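Local coordinates for sarcosine oxidase (Pyrococcus horikoshii, PDB 1Y56), which probably oxidises L-proline as the beta subunit of an L-proline dehydrogenase, using bound FAD and FMN, at residues B[223-228]-B[306-311]; B[274-279]-B[301-306]; B[200-205]-B[331-336]. One frame throughout, in Å; residues are numbered along the deposited sequence.

How the interactions relate
From the N terminus, the first segment met is 200-205, the loop after strand 196-199. It meets 331-336 in interaction 3, closing the widest loop across the FAD-binding sheet. Within that loop, strand 221-230 pairs with strand 299-310 in interaction 1. Interaction 2 lies further in: 274-279 leads into helix 278-291, and the chain then returns along 301-306. The three contacts therefore nest and none cross. Interactions 1 and 2 share G306 and are tied by a probable hydrogen bond from K224 NZ to T275 O. Interactions 1 and 3 both touch FAD, and A309 O probably accepts a hydrogen bond from S334 N. Interactions 2 and 3 do not touch.

Interaction 1: B[223-228]-B[306-311]; sequences YKHQAV and GYYAKT. With FAD (flavin-adenine dinucleotide), chain I.
Antiparallel pairing of strands 221-230 and 299-310 in the large mixed sheet joins Y223-H225 to G306-Y308 beside the FAD flavin. Y223 and Y308 form a hydrogen-bonded pair, with Y223 N 2.9 Å from Y308 O and Y308 N bonded back to Y223 O. H225 and G306 form the next such pair, with H225 N 3.0 Å from G306 O. Between them, K224 and Y307 are a non-hydrogen-bonded pair. Here Y307 CA makes a CA-H...O contact of 3.3 Å with Y223 O.

The rings of H225 and Y308 stack face to face. Their centroids are 3.5 Å apart and their planes differ by 12°. Both side chains rise from the same face of the sheet, each CG anti to its carbonyl carbon (chi1 -79° and -86°). K310 lays its CD over the face of the Y223 ring, 4.3 Å from the centroid. On the other side of the sheet, K224 NZ forms a salt bridge with D273, and Y307 OH bonds to Y272 O. The flavin meets the edge of the Y308 ring, and a CB on G306 would run into FAD C8M, which sits 3.4 Å from G306 C.

Interaction 2: B[274-279]-B[301-306]; sequences LTPTYE and LRTWAG. With FMN (flavin mononucleotide), chain E.
The P276 ring and the T303 side chain lie alongside, running opposite ways, with the proline next to the methyl branch of the threonine. A chi1 of -80° puts T303 OG1 beside the backbone N and CG2 anti to it, facing the proline, 3.9 Å from P276 CG. Next along, L274 brings CD1 to the backbone, 3.8 Å from G306 CA. The contact is apolar, with no hydrogen bond across it.

R302 and W304 point to the other side of the strand, where FMN binds. The W304 indole lies nearly parallel to the flavin, with CZ2 3.3 Å from FMN C9, while W304 NE1 bonds to R46 O. R302, bent at chi3, turns the edge of its guanidinium to the phosphate. Its NH2 gives a hydrogen bond of 3.2 Å to FMN O4'. R302 NE and NH1 bond to another protein chain.

Residues 274-276 pack on one side of strand 299-310, whose backbone pairs with strand 221-230. T277 follows at the N-cap of helix 278-291, its OG1 bonded weakly to F280 N.

Interaction 3: B[200-205]-B[331-336]; sequences ATNAWA and AGFSGH. With FAD (flavin-adenine dinucleotide), chain I.
N202 and A331 pack tightly where two loops leave the parallel neighbours 196-199 and 327-331 of the FAD-binding sheet. A331 CB presses on the N202 backbone, 3.6 Å from N202 CA. It also meets A205 CB at 3.7 Å. N202 CB faces the G332 backbone. Its CG lies between the backbone N and the carbonyl carbon (chi1 76°), which swings the amide to the FAD pyrophosphate. N202 OD1 lies 2.9 Å from the bridging FAD O3P, though the amide orientation may be uncertain at this resolution.

The contact is looser toward F333. N202 ND2 lies at the edge of the F333 ring, near its plane and 3.9 Å from F333 CD2. ND2 and F333 N are both donors and make no bond. Beyond this, the chain from F333 to H336 forms a type I' turn that leaves the other segment, and G335 and H336 are partly exposed. H336 N bonds to F333 O, and S334 OG bonds to G332 O at 3.0 Å.

The adenine turns its C8A edge to one face of the W204 indole, with FAD C8A 3.4 Å from W204 CD2. A203 CB covers the opposite face. W204 NE1 bonds to an acidic side chain of another protein chain. With an alanine in place of W204, the C8A edge of the adenine would probably lose the ring face it points at, and the acidic group its N-H mate.

No hydrogen bond links the two segments. Their direct contact is van der Waals packing, alanine methyls at one end and the asparagine amide at a ring edge at the other. The loops present an amide, an indole face and the G335 carbonyl to different parts of one FAD, consistent with a pocket shaped around it.

Interaction 1: B[223-228]-B[306-311]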
loop_
_atom_site.group_PDB
_atom_site.type_symbol
_atom_site.label_atom_id
_atom_site.label_comp_id
_atom_site.label_asym_id
_atom_site.label_seq_id
_atom_site.Cartn_x
_atom_site.Cartn_y
_atom_site.Cartn_z
ATOM N N TYR B 223 -1.511 17.606 -38.898
ATOM C CA TYR B 223 -2.410 18.620 -38.349
ATOM C C TYR B 223 -3.723 18.022 -37.951
ATOM O O TYR B 223 -4.231 17.109 -38.599
ATOM C CB TYR B 223 -2.690 19.724 -39.359
ATOM C CG TYR B 223 -1.567 20.706 -39.495
ATOM C CD1 TYR B 223 -1.604 21.934 -38.826
ATOM C CD2 TYR B 223 -0.456 20.408 -40.291
ATOM C CE1 TYR B 223 -0.562 22.844 -38.953
ATOM C CE2 TYR B 223 0.584 21.304 -40.425
ATOM C CZ TYR B 223 0.529 22.517 -39.756
ATOM O OH TYR B 223 1.574 23.394 -39.898
ATOM N N LYS B 224 -4.289 18.568 -36.891
ATOM C CA LYS B 224 -5.546 18.082 -36.400
ATOM C C LYS B 224 -6.684 18.728 -37.153
ATOM O O LYS B 224 -6.904 19.924 -37.032
ATOM C CB LYS B 224 -5.674 18.362 -34.911
ATOM C CG LYS B 224 -6.790 17.567 -34.263
ATOM C CD LYS B 224 -6.636 17.500 -32.755
ATOM C CE LYS B 224 -7.269 18.691 -32.051
ATOM N NZ LYS B 224 -7.279 18.426 -30.588
ATOM N N HIS B 225 -7.383 17.925 -37.955
ATOM C CA HIS B 225 -8.697 18.301 -38.510
ATOM C C HIS B 225 -9.809 17.503 -37.830
ATOM O O HIS B 225 -9.536 16.477 -37.197
ATOM C CB HIS B 225 -8.723 18.188 -40.036
ATOM C CG HIS B 225 -8.071 19.355 -40.721
ATOM N ND1 HIS B 225 -6.699 19.517 -40.773
ATOM C CD2 HIS B 225 -8.601 20.441 -41.339
ATOM C CE1 HIS B 225 -6.414 20.640 -41.411
ATOM N NE2 HIS B 225 -7.549 21.217 -41.768
ATOM N N GLN B 226 -11.038 17.997 -37.909
ATOM C CA GLN B 226 -12.143 17.385 -37.172
ATOM C C GLN B 226 -13.403 17.160 -38.007
ATOM O O GLN B 226 -13.588 17.766 -39.068
ATOM C CB GLN B 226 -12.475 18.198 -35.916
ATOM C CG GLN B 226 -11.378 18.183 -34.844
ATOM C CD GLN B 226 -11.786 18.924 -33.583
ATOM O OE1 GLN B 226 -12.641 18.459 -32.829
ATOM N NE2 GLN B 226 -11.183 20.087 -33.350
ATOM N N ALA B 227 -14.267 16.269 -37.532
ATOM C CA ALA B 227 -15.533 16.015 -38.206
ATOM C C ALA B 227 -16.671 15.822 -37.217
ATOM O O ALA B 227 -16.451 15.542 -36.036
ATOM C CB ALA B 227 -15.421 14.821 -39.170
ATOM N N VAL B 228 -17.890 15.995 -37.716
ATOM C CA VAL B 228 -19.104 15.758 -36.948
ATOM C C VAL B 228 -19.984 14.746 -37.689
ATOM O O VAL B 228 -19.875 14.583 -38.903
ATOM C CB VAL B 228 -19.852 17.086 -36.687
ATOM C CG1 VAL B 228 -20.349 17.690 -37.988
ATOM C CG2 VAL B 228 -20.981 16.901 -35.694
ATOM N N GLY B 306 -8.726 13.636 -36.908
ATOM C CA GLY B 306 -7.761 12.870 -37.683
ATOM C C GLY B 306 -6.695 13.788 -38.247
ATOM O O GLY B 306 -6.804 15.024 -38.167
ATOM N N TYR B 307 -5.669 13.182 -38.830
ATOM C CA TYR B 307 -4.548 13.936 -39.366
ATOM C C TYR B 307 -4.766 14.366 -40.812
ATOM O O TYR B 307 -5.211 13.576 -41.643
ATOM C CB TYR B 307 -3.270 13.099 -39.303
ATOM C CG TYR B 307 -2.962 12.502 -37.957
ATOM C CD1 TYR B 307 -3.229 13.197 -36.777
ATOM C CD2 TYR B 307 -2.365 11.252 -37.861
ATOM C CE1 TYR B 307 -2.933 12.642 -35.537
ATOM C CE2 TYR B 307 -2.063 10.693 -36.638
ATOM C CZ TYR B 307 -2.349 11.389 -35.479
ATOM O OH TYR B 307 -2.042 10.826 -34.260
ATOM N N TYR B 308 -4.469 15.622 -41.111
ATOM C CA TYR B 308 -4.083 15.964 -42.460
ATOM C C TYR B 308 -2.565 15.875 -42.386
ATOM O O TYR B 308 -1.965 16.359 -41.425
ATOM C CB TYR B 308 -4.480 17.395 -42.796
ATOM C CG TYR B 308 -5.890 17.635 -43.313
ATOM C CD1 TYR B 308 -6.933 16.710 -43.107
ATOM C CD2 TYR B 308 -6.190 18.835 -43.983
ATOM C CE1 TYR B 308 -8.240 16.975 -43.578
ATOM C CE2 TYR B 308 -7.470 19.115 -44.446
ATOM C CZ TYR B 308 -8.494 18.189 -44.249
ATOM O OH TYR B 308 -9.753 18.503 -44.730
ATOM N N ALA B 309 -1.942 15.225 -43.362
ATOM C CA ALA B 309 -0.488 15.269 -43.486
ATOM C C ALA B 309 -0.143 16.372 -44.476
ATOM O O ALA B 309 -0.117 16.139 -45.692
ATOM C CB ALA B 309 0.067 13.937 -43.936
ATOM N N LYS B 310 0.103 17.575 -43.945
ATOM C CA LYS B 310 0.275 18.783 -44.756
ATOM C C LYS B 310 1.694 19.019 -45.279
ATOM O O LYS B 310 2.667 18.829 -44.549
ATOM C CB LYS B 310 -0.191 20.008 -43.970
ATOM C CG LYS B 310 -1.691 20.285 -44.068
ATOM C CD LYS B 310 -2.058 21.702 -43.606
ATOM C CE LYS B 310 -1.545 22.786 -44.567
ATOM N NZ LYS B 310 -1.857 24.168 -44.079
ATOM N N THR B 311 1.795 19.429 -46.544
ATOM C CA THR B 311 3.012 20.036 -47.080
ATOM C C THR B 311 2.780 21.531 -47.298
ATOM O O THR B 311 1.629 21.984 -47.308
ATOM C CB THR B 311 3.428 19.418 -48.417
ATOM O OG1 THR B 311 2.379 19.603 -49.375
ATOM C CG2 THR B 311 3.751 17.938 -48.260
HETATM P PA FAD I . -3.044 6.633 -43.588
HETATM O O1A FAD I . -2.752 7.350 -42.303
HETATM O O2A FAD I . -4.460 6.201 -43.861
HETATM O O5B FAD I . -2.036 5.392 -43.716
HETATM C C5B FAD I . -0.730 5.443 -43.165
HETATM C C4B FAD I . -0.546 4.165 -42.371
HETATM O O4B FAD I . 0.837 3.983 -42.090
HETATM C C3B FAD I . -1.272 4.186 -41.027
HETATM O O3B FAD I . -2.305 3.187 -41.018
HETATM C C2B FAD I . -0.187 3.896 -40.004
HETATM O O2B FAD I . -0.530 2.896 -39.058
HETATM C C1B FAD I . 0.936 3.335 -40.833
HETATM N N9A FAD I . 2.250 3.539 -40.187
HETATM C C8A FAD I . 2.737 4.666 -39.632
HETATM N N7A FAD I . 3.967 4.396 -39.135
HETATM C C5A FAD I . 4.237 3.099 -39.384
HETATM C C6A FAD I . 5.325 2.270 -39.130
HETATM N N6A FAD I . 6.424 2.750 -38.496
HETATM N N1A FAD I . 5.278 0.983 -39.524
HETATM C C2A FAD I . 4.197 0.482 -40.160
HETATM N N3A FAD I . 3.132 1.256 -40.422
HETATM C C4A FAD I . 3.144 2.564 -40.047
HETATM N N1 FAD I . -9.341 12.609 -48.201
HETATM C C2 FAD I . -10.138 12.603 -49.286
HETATM O O2 FAD I . -9.644 12.297 -50.386
HETATM N N3 FAD I . -11.447 12.916 -49.225
HETATM C C4 FAD I . -12.050 13.250 -48.067
HETATM O O4 FAD I . -13.272 13.530 -48.029
HETATM C C4X FAD I . -11.295 13.293 -46.902
HETATM N N5 FAD I . -11.824 13.625 -45.697
HETATM C C5X FAD I . -11.047 13.642 -44.581
HETATM C C6 FAD I . -11.633 13.988 -43.357
HETATM C C7 FAD I . -10.867 14.008 -42.187
HETATM C C7M FAD I . -11.513 14.385 -40.873
HETATM C C8 FAD I . -9.504 13.683 -42.255
HETATM C C8M FAD I . -8.643 13.690 -41.053
HETATM C C9 FAD I . -8.918 13.340 -43.473
HETATM C C9A FAD I . -9.677 13.310 -44.644
HETATM N N10 FAD I . -9.084 12.974 -45.809
HETATM C C10 FAD I . -9.849 12.946 -47.000
HETATM C "C1'" FAD I . -7.659 12.664 -45.843
HETATM C "C2'" FAD I . -7.435 11.189 -46.051
HETATM O "O2'" FAD I . -7.867 10.524 -44.871
HETATM C "C3'" FAD I . -5.952 10.955 -46.223
HETATM O "O3'" FAD I . -5.462 11.773 -47.293
HETATM C "C4'" FAD I . -5.696 9.492 -46.531
HETATM O "O4'" FAD I . -6.215 8.641 -45.493
HETATM C "C5'" FAD I . -4.210 9.232 -46.688
HETATM O "O5'" FAD I . -4.082 7.818 -46.742
HETATM P P FAD I . -2.682 7.167 -46.376
HETATM O O1P FAD I . -1.623 7.971 -47.085
HETATM O O2P FAD I . -2.825 5.689 -46.597
HETATM O O3P FAD I . -2.571 7.553 -44.815
#

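Interaction 2: B[274-279]-B[301-306]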
loop_
_atom_site.group_PDB
_atom_site.type_symbol
_atom_site.label_atom_id
_atom_site.label_comp_id
_atom_site.label_asym_id
_atom_site.label_seq_id
_atom_site.Cartn_x
_atom_site.Cartn_y
_atom_site.Cartn_z
ATOM N N LEU B 274 -5.129 13.567 -31.179
ATOM C CA LEU B 274 -6.504 13.521 -31.681
ATOM C C LEU B 274 -7.401 14.228 -30.653
ATOM O O LEU B 274 -7.032 15.309 -30.166
ATOM C CB LEU B 274 -6.950 12.101 -32.034
ATOM C CG LEU B 274 -6.399 11.509 -33.358
ATOM C CD1 LEU B 274 -5.964 12.589 -34.355
ATOM C CD2 LEU B 274 -5.275 10.482 -33.176
ATOM N N THR B 275 -8.548 13.658 -30.301
ATOM C CA THR B 275 -9.432 14.302 -29.283
ATOM C C THR B 275 -10.086 15.631 -29.744
ATOM O O THR B 275 -9.420 16.663 -29.917
ATOM C CB THR B 275 -8.784 14.481 -27.833
ATOM O OG1 THR B 275 -7.911 15.608 -27.817
ATOM C CG2 THR B 275 -8.012 13.220 -27.365
ATOM N N PRO B 276 -11.402 15.588 -29.968
ATOM C CA PRO B 276 -12.139 16.734 -30.464
ATOM C C PRO B 276 -12.202 17.905 -29.485
ATOM O O PRO B 276 -11.934 17.741 -28.302
ATOM C CB PRO B 276 -13.531 16.161 -30.725
ATOM C CG PRO B 276 -13.610 14.931 -29.933
ATOM C CD PRO B 276 -12.252 14.396 -29.816
ATOM N N THR B 277 -12.567 19.079 -29.988
ATOM C CA THR B 277 -12.598 20.280 -29.170
ATOM C C THR B 277 -13.982 20.934 -29.182
ATOM O O THR B 277 -14.674 20.907 -30.192
ATOM C CB THR B 277 -11.501 21.288 -29.627
ATOM O OG1 THR B 277 -11.951 22.040 -30.762
ATOM C CG2 THR B 277 -10.217 20.551 -29.990
ATOM N N TYR B 278 -14.367 21.539 -28.059
ATOM C CA TYR B 278 -15.614 22.333 -27.943
ATOM C C TYR B 278 -15.761 23.453 -28.974
ATOM O O TYR B 278 -16.878 23.735 -29.424
ATOM C CB TYR B 278 -15.749 22.928 -26.538
ATOM C CG TYR B 278 -16.900 23.897 -26.365
ATOM C CD1 TYR B 278 -18.217 23.445 -26.314
ATOM C CD2 TYR B 278 -16.669 25.276 -26.243
ATOM C CE1 TYR B 278 -19.274 24.338 -26.157
ATOM C CE2 TYR B 278 -17.716 26.174 -26.075
ATOM C CZ TYR B 278 -19.015 25.697 -26.030
ATOM O OH TYR B 278 -20.062 26.576 -25.869
ATOM N N GLU B 279 -14.607 23.963 -29.486
ATOM C CA GLU B 279 -14.600 25.193 -30.259
ATOM C C GLU B 279 -15.062 24.755 -31.675
ATOM O O GLU B 279 -15.889 25.432 -32.314
ATOM C CB GLU B 279 -13.173 25.777 -30.385
ATOM C CG GLU B 279 -12.243 25.403 -29.189
ATOM C CD GLU B 279 -12.645 26.188 -27.941
ATOM O OE1 GLU B 279 -13.490 25.685 -27.150
ATOM O OE2 GLU B 279 -12.153 27.343 -27.762
ATOM N N LEU B 301 -24.449 13.571 -32.812
ATOM C CA LEU B 301 -24.225 12.332 -32.058
ATOM C C LEU B 301 -22.825 12.208 -31.492
ATOM O O LEU B 301 -22.658 11.861 -30.328
ATOM C CB LEU B 301 -24.524 11.102 -32.915
ATOM C CG LEU B 301 -25.989 10.875 -33.288
ATOM C CD1 LEU B 301 -26.131 9.581 -34.069
ATOM C CD2 LEU B 301 -26.897 10.877 -32.063
ATOM N N ARG B 302 -21.830 12.488 -32.327
ATOM C CA ARG B 302 -20.422 12.343 -31.988
ATOM C C ARG B 302 -19.597 13.294 -32.858
ATOM O O ARG B 302 -20.050 13.769 -33.903
ATOM C CB ARG B 302 -19.967 10.881 -32.185
ATOM C CG ARG B 302 -18.437 10.636 -32.152
ATOM C CD ARG B 302 -18.061 9.144 -32.258
ATOM N NE ARG B 302 -18.150 8.504 -30.949
ATOM C CZ ARG B 302 -17.127 7.995 -30.261
ATOM N NH1 ARG B 302 -17.353 7.457 -29.067
ATOM N NH2 ARG B 302 -15.892 8.002 -30.754
ATOM N N THR B 303 -18.380 13.554 -32.398
ATOM C CA THR B 303 -17.400 14.365 -33.094
ATOM C C THR B 303 -16.086 13.599 -33.012
ATOM O O THR B 303 -15.844 12.925 -32.011
ATOM C CB THR B 303 -17.260 15.699 -32.372
ATOM O OG1 THR B 303 -18.346 16.547 -32.753
ATOM C CG2 THR B 303 -15.972 16.387 -32.729
ATOM N N TRP B 304 -15.250 13.670 -34.050
ATOM C CA TRP B 304 -13.921 13.060 -33.972
ATOM C C TRP B 304 -12.828 13.867 -34.688
ATOM O O TRP B 304 -13.107 14.923 -35.261
ATOM C CB TRP B 304 -13.946 11.608 -34.460
ATOM C CG TRP B 304 -14.153 11.471 -35.918
ATOM C CD1 TRP B 304 -13.197 11.278 -36.862
ATOM C CD2 TRP B 304 -15.396 11.513 -36.603
ATOM N NE1 TRP B 304 -13.767 11.206 -38.104
ATOM C CE2 TRP B 304 -15.121 11.345 -37.972
ATOM C CE3 TRP B 304 -16.725 11.678 -36.194
ATOM C CZ2 TRP B 304 -16.123 11.330 -38.938
ATOM C CZ3 TRP B 304 -17.716 11.674 -37.150
ATOM C CH2 TRP B 304 -17.410 11.496 -38.507
ATOM N N ALA B 305 -11.594 13.364 -34.639
ATOM C CA ALA B 305 -10.453 14.031 -35.251
ATOM C C ALA B 305 -9.552 13.068 -36.030
ATOM O O ALA B 305 -9.595 11.848 -35.833
ATOM C CB ALA B 305 -9.640 14.763 -34.189
ATOM N N GLY B 306 -8.726 13.636 -36.908
ATOM C CA GLY B 306 -7.761 12.870 -37.683
ATOM C C GLY B 306 -6.695 13.788 -38.247
ATOM O O GLY B 306 -6.804 15.024 -38.167
HETATM N N1 FMN E . -19.598 7.799 -35.109
HETATM C C2 FMN E . -20.854 7.609 -34.642
HETATM O O2 FMN E . -21.073 7.659 -33.410
HETATM N N3 FMN E . -21.878 7.369 -35.485
HETATM C C4 FMN E . -21.665 7.311 -36.814
HETATM O O4 FMN E . -22.621 7.085 -37.587
HETATM C C4A FMN E . -20.374 7.503 -37.323
HETATM N N5 FMN E . -20.126 7.447 -38.661
HETATM C C5A FMN E . -18.881 7.630 -39.177
HETATM C C6 FMN E . -18.689 7.561 -40.561
HETATM C C7 FMN E . -17.421 7.742 -41.118
HETATM C C7M FMN E . -17.279 7.652 -42.623
HETATM C C8 FMN E . -16.335 7.995 -40.266
HETATM C C8M FMN E . -14.961 8.203 -40.788
HETATM C C9 FMN E . -16.525 8.060 -38.883
HETATM C C9A FMN E . -17.796 7.882 -38.327
HETATM N N10 FMN E . -18.028 7.938 -36.926
HETATM C C10 FMN E . -19.334 7.751 -36.427
HETATM C "C1'" FMN E . -16.956 8.220 -35.985
HETATM C "C2'" FMN E . -16.221 6.973 -35.571
HETATM O "O2'" FMN E . -16.583 6.697 -34.206
HETATM C "C3'" FMN E . -14.731 7.263 -35.822
HETATM O "O3'" FMN E . -14.020 6.102 -36.286
HETATM C "C4'" FMN E . -14.075 7.800 -34.591
HETATM O "O4'" FMN E . -14.768 8.326 -33.728
HETATM C "C5'" FMN E . -12.575 7.678 -34.425
HETATM O "O5'" FMN E . -12.313 7.021 -33.189
HETATM P P FMN E . -12.139 7.860 -31.824
HETATM O O1P FMN E . -10.761 8.451 -31.967
HETATM O O2P FMN E . -12.296 6.817 -30.748
HETATM O O3P FMN E . -13.223 8.899 -31.799
#

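Interaction 3: B[200-205]-B[331-336]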
loop_
_atom_site.group_PDB
_atom_site.type_symbol
_atom_site.label_atom_id
_atom_site.label_comp_id
_atom_site.label_asym_id
_atom_site.label_seq_id
_atom_site.Cartn_x
_atom_site.Cartn_y
_atom_site.Cartn_z
ATOM N N ALA B 200 4.584 4.958 -47.451
ATOM C CA ALA B 200 3.211 5.437 -47.537
ATOM C C ALA B 200 2.596 5.525 -46.143
ATOM O O ALA B 200 1.666 4.786 -45.801
ATOM C CB ALA B 200 2.392 4.551 -48.437
ATOM N N THR B 201 3.120 6.438 -45.336
ATOM C CA THR B 201 2.692 6.557 -43.963
ATOM C C THR B 201 2.281 7.998 -43.700
ATOM O O THR B 201 2.621 8.552 -42.655
ATOM C CB THR B 201 3.847 6.166 -42.992
ATOM O OG1 THR B 201 4.976 7.021 -43.213
ATOM C CG2 THR B 201 4.279 4.719 -43.193
ATOM N N ASN B 202 1.534 8.611 -44.618
ATOM C CA ASN B 202 1.634 10.071 -44.712
ATOM C C ASN B 202 1.963 10.851 -43.420
ATOM O O ASN B 202 3.082 11.340 -43.305
ATOM C CB ASN B 202 0.666 10.756 -45.721
ATOM C CG ASN B 202 -0.744 10.845 -45.245
ATOM O OD1 ASN B 202 -1.194 10.025 -44.452
ATOM N ND2 ASN B 202 -1.473 11.839 -45.749
ATOM N N ALA B 203 1.065 10.925 -42.438
ATOM C CA ALA B 203 1.360 11.708 -41.222
ATOM C C ALA B 203 2.690 11.313 -40.561
ATOM O O ALA B 203 3.418 12.164 -40.048
ATOM C CB ALA B 203 0.224 11.639 -40.230
ATOM N N TRP B 204 3.013 10.028 -40.610
ATOM C CA TRP B 204 4.260 9.516 -40.040
ATOM C C TRP B 204 5.474 9.570 -40.996
ATOM O O TRP B 204 6.576 9.149 -40.628
ATOM C CB TRP B 204 4.058 8.076 -39.557
ATOM C CG TRP B 204 3.064 7.919 -38.451
ATOM C CD1 TRP B 204 3.328 7.900 -37.115
ATOM C CD2 TRP B 204 1.651 7.721 -38.581
ATOM N NE1 TRP B 204 2.171 7.711 -36.399
ATOM C CE2 TRP B 204 1.125 7.599 -37.273
ATOM C CE3 TRP B 204 0.775 7.650 -39.673
ATOM C CZ2 TRP B 204 -0.246 7.411 -37.023
ATOM C CZ3 TRP B 204 -0.597 7.462 -39.423
ATOM C CH2 TRP B 204 -1.088 7.345 -38.108
ATOM N N ALA B 205 5.278 10.087 -42.205
ATOM C CA ALA B 205 6.305 10.020 -43.255
ATOM C C ALA B 205 7.711 10.387 -42.791
ATOM O O ALA B 205 8.672 9.683 -43.131
ATOM C CB ALA B 205 5.909 10.852 -44.459
ATOM N N ALA B 331 3.390 10.386 -49.922
ATOM C CA ALA B 331 2.910 10.883 -48.629
ATOM C C ALA B 331 2.690 12.397 -48.604
ATOM O O ALA B 331 3.331 13.138 -49.345
ATOM C CB ALA B 331 3.884 10.478 -47.532
ATOM N N GLY B 332 1.784 12.847 -47.743
ATOM C CA GLY B 332 1.520 14.272 -47.574
ATOM C C GLY B 332 0.346 14.734 -48.413
ATOM O O GLY B 332 0.425 15.743 -49.102
ATOM N N PHE B 333 -0.761 14.008 -48.343
ATOM C CA PHE B 333 -1.872 14.278 -49.241
ATOM C C PHE B 333 -2.753 15.448 -48.809
ATOM O O PHE B 333 -3.699 15.831 -49.505
ATOM C CB PHE B 333 -2.658 13.003 -49.501
ATOM C CG PHE B 333 -1.864 11.952 -50.238
ATOM C CD1 PHE B 333 -1.729 12.004 -51.623
ATOM C CD2 PHE B 333 -1.230 10.924 -49.546
ATOM C CE1 PHE B 333 -0.977 11.030 -52.315
ATOM C CE2 PHE B 333 -0.479 9.947 -50.228
ATOM C CZ PHE B 333 -0.356 10.000 -51.614
ATOM N N SER B 334 -2.407 16.039 -47.672
ATOM C CA SER B 334 -2.970 17.323 -47.268
ATOM C C SER B 334 -4.499 17.390 -47.357
ATOM O O SER B 334 -5.051 18.420 -47.722
ATOM C CB SER B 334 -2.343 18.461 -48.090
ATOM O OG SER B 334 -0.934 18.297 -48.221
ATOM N N GLY B 335 -5.173 16.293 -47.020
ATOM C CA GLY B 335 -6.616 16.314 -46.826
ATOM C C GLY B 335 -7.431 15.699 -47.946
ATOM O O GLY B 335 -8.642 15.500 -47.803
ATOM N N HIS B 336 -6.781 15.394 -49.063
ATOM C CA HIS B 336 -7.475 14.859 -50.219
ATOM C C HIS B 336 -6.729 13.658 -50.793
ATOM O O HIS B 336 -6.768 13.404 -51.994
ATOM C CB HIS B 336 -7.661 15.956 -51.268
ATOM C CG HIS B 336 -6.388 16.637 -51.665
ATOM N ND1 HIS B 336 -6.035 17.884 -51.199
ATOM C CD2 HIS B 336 -5.380 16.243 -52.481
ATOM C CE1 HIS B 336 -4.866 18.231 -51.711
ATOM N NE2 HIS B 336 -4.445 17.250 -52.488
HETATM P PA FAD I . -3.044 6.633 -43.588
HETATM O O1A FAD I . -2.752 7.350 -42.303
HETATM O O2A FAD I . -4.460 6.201 -43.861
HETATM O O5B FAD I . -2.036 5.392 -43.716
HETATM C C5B FAD I . -0.730 5.443 -43.165
HETATM C C4B FAD I . -0.546 4.165 -42.371
HETATM O O4B FAD I . 0.837 3.983 -42.090
HETATM C C3B FAD I . -1.272 4.186 -41.027
HETATM O O3B FAD I . -2.305 3.187 -41.018
HETATM C C2B FAD I . -0.187 3.896 -40.004
HETATM O O2B FAD I . -0.530 2.896 -39.058
HETATM C C1B FAD I . 0.936 3.335 -40.833
HETATM N N9A FAD I . 2.250 3.539 -40.187
HETATM C C8A FAD I . 2.737 4.666 -39.632
HETATM N N7A FAD I . 3.967 4.396 -39.135
HETATM C C5A FAD I . 4.237 3.099 -39.384
HETATM C C6A FAD I . 5.325 2.270 -39.130
HETATM N N6A FAD I . 6.424 2.750 -38.496
HETATM N N1A FAD I . 5.278 0.983 -39.524
HETATM C C2A FAD I . 4.197 0.482 -40.160
HETATM N N3A FAD I . 3.132 1.256 -40.422
HETATM C C4A FAD I . 3.144 2.564 -40.047
HETATM N N1 FAD I . -9.341 12.609 -48.201
HETATM C C2 FAD I . -10.138 12.603 -49.286
HETATM O O2 FAD I . -9.644 12.297 -50.386
HETATM N N3 FAD I . -11.447 12.916 -49.225
HETATM C C4 FAD I . -12.050 13.250 -48.067
HETATM O O4 FAD I . -13.272 13.530 -48.029
HETATM C C4X FAD I . -11.295 13.293 -46.902
HETATM N N5 FAD I . -11.824 13.625 -45.697
HETATM C C5X FAD I . -11.047 13.642 -44.581
HETATM C C6 FAD I . -11.633 13.988 -43.357
HETATM C C7 FAD I . -10.867 14.008 -42.187
HETATM C C7M FAD I . -11.513 14.385 -40.873
HETATM C C8 FAD I . -9.504 13.683 -42.255
HETATM C C8M FAD I . -8.643 13.690 -41.053
HETATM C C9 FAD I . -8.918 13.340 -43.473
HETATM C C9A FAD I . -9.677 13.310 -44.644
HETATM N N10 FAD I . -9.084 12.974 -45.809
HETATM C C10 FAD I . -9.849 12.946 -47.000
HETATM C "C1'" FAD I . -7.659 12.664 -45.843
HETATM C "C2'" FAD I . -7.435 11.189 -46.051
HETATM O "O2'" FAD I . -7.867 10.524 -44.871
HETATM C "C3'" FAD I . -5.952 10.955 -46.223
HETATM O "O3'" FAD I . -5.462 11.773 -47.293
HETATM C "C4'" FAD I . -5.696 9.492 -46.531
HETATM O "O4'" FAD I . -6.215 8.641 -45.493
HETATM C "C5'" FAD I . -4.210 9.232 -46.688
HETATM O "O5'" FAD I . -4.082 7.818 -46.742
HETATM P P FAD I . -2.682 7.167 -46.376
HETATM O O1P FAD I . -1.623 7.971 -47.085
HETATM O O2P FAD I . -2.825 5.689 -46.597
HETATM O O3P FAD I . -2.571 7.553 -44.815
#